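Local structure of lipopolysaccharide biosynthesis protein wbpB (Thermus thermophilus, 3O9Z) at residues Gly146-Lys149 with Gly150-Val154. The protein is an NAD-dependent dehydrogenase that probably oxidises a nucleotide-linked sugar in the biosynthesis of 2,3-diacetamido-2,3-dideoxy-D-mannuronic acid. Numbering follows the deposited sequence.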
# COMPACT_ATOMS: atom_id res chain seq x y z
N GLY A 146 -11.04 47.63 5.71
CA GLY A 146 -10.06 48.67 5.45
C GLY A 146 -10.58 50.06 5.78
O GLY A 146 -9.80 50.95 6.04
N GLN A 147 -11.90 50.23 5.78
CA GLN A 147 -12.52 51.52 6.08
C GLN A 147 -12.56 51.83 7.57
O GLN A 147 -12.83 52.96 7.97
CB GLN A 147 -13.97 51.55 5.57
CG GLN A 147 -14.17 52.55 4.46
CD GLN A 147 -13.32 52.22 3.26
OE1 GLN A 147 -12.18 52.67 3.15
NE2 GLN A 147 -13.86 51.40 2.37
N GLU A 148 -12.35 50.80 8.38
CA GLU A 148 -12.76 50.86 9.76
C GLU A 148 -11.52 51.11 10.59
O GLU A 148 -10.40 50.83 10.16
CB GLU A 148 -13.42 49.55 10.17
CG GLU A 148 -14.62 49.20 9.32
CD GLU A 148 -15.45 48.07 9.90
OE1 GLU A 148 -14.98 47.40 10.85
OE2 GLU A 148 -16.59 47.87 9.42
N LYS A 149 -11.71 51.77 11.73
CA LYS A 149 -10.60 51.98 12.64
C LYS A 149 -10.82 51.11 13.86
O LYS A 149 -11.94 50.84 14.22
CB LYS A 149 -10.56 53.43 13.12
CG LYS A 149 -10.27 54.44 11.99
CD LYS A 149 -10.39 55.89 12.50
CE LYS A 149 -10.81 56.83 11.38
NZ LYS A 149 -9.71 56.89 10.39
N GLY A 150 -9.71 50.73 14.48
CA GLY A 150 -9.78 49.95 15.71
C GLY A 150 -9.77 48.48 15.36
O GLY A 150 -10.05 48.10 14.22
N ALA A 151 -9.48 47.67 16.37
CA ALA A 151 -9.66 46.24 16.21
C ALA A 151 -11.11 45.84 16.29
O ALA A 151 -11.94 46.54 16.88
CB ALA A 151 -8.86 45.55 17.26
N LYS A 152 -11.45 44.69 15.70
CA LYS A 152 -12.82 44.22 15.67
C LYS A 152 -12.99 42.98 16.56
O LYS A 152 -12.01 42.28 16.84
CB LYS A 152 -13.22 43.87 14.24
CG LYS A 152 -13.36 45.14 13.31
CD LYS A 152 -13.89 46.37 14.04
CE LYS A 152 -13.88 47.60 13.13
NZ LYS A 152 -14.49 48.82 13.77
N ASP A 153 -14.19 42.75 17.05
CA ASP A 153 -14.50 41.52 17.79
C ASP A 153 -15.19 40.58 16.82
O ASP A 153 -16.12 40.95 16.11
CB ASP A 153 -15.42 41.86 18.96
CG ASP A 153 -14.64 42.53 20.07
OD1 ASP A 153 -13.76 41.86 20.65
OD2 ASP A 153 -14.80 43.75 20.24
N VAL A 154 -14.67 39.36 16.75
CA VAL A 154 -15.02 38.44 15.66
C VAL A 154 -15.38 37.09 16.26
O VAL A 154 -14.71 36.63 17.20
CB VAL A 154 -13.80 38.23 14.75
CG1 VAL A 154 -14.16 37.18 13.65
CG2 VAL A 154 -13.37 39.53 14.08
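The ammonium group of Lys-152 reaches back across the loop that joins helix 136-146 to strand 152-160, a strand of the mixed sheet of the C-terminal alpha/beta domain in this Gfo/Idh/MocA-type oxidoreductase, and meets Lys-149 and Glu-148. Its NZ donates a hydrogen bond of 3.3 Å to the backbone O of Lys-149, approaching from 35° out of the carbonyl plane. A salt bridge of 3.3 Å joins the same NZ to Glu-148 OE1, although the position of that carboxylate oxygen, modelled too close to Lys-152 CE, is somewhat doubtful. The bend at chi2 of Lys-152 (-34°), followed by an extended end, directs the ammonium across the turn, while the aliphatic part of Lys-149 leads away from it. Gly-150 makes the corner with a positive phi of 91°, at which a CB would collide with the preceding carbonyl oxygen. Beyond the turn, backbone hydrogen bonds to Gly-220 and Arg-222 tie Lys-152 to the start of the adjacent strand 221-228, and Asp-252 OD2 adds a weak, long ion pair to NZ. The contact is a surface one, remote from the NAD and 2-oxoglutarate sites. On the following residue, Asp-153 OD1 forms a salt bridge with Arg-222 NE.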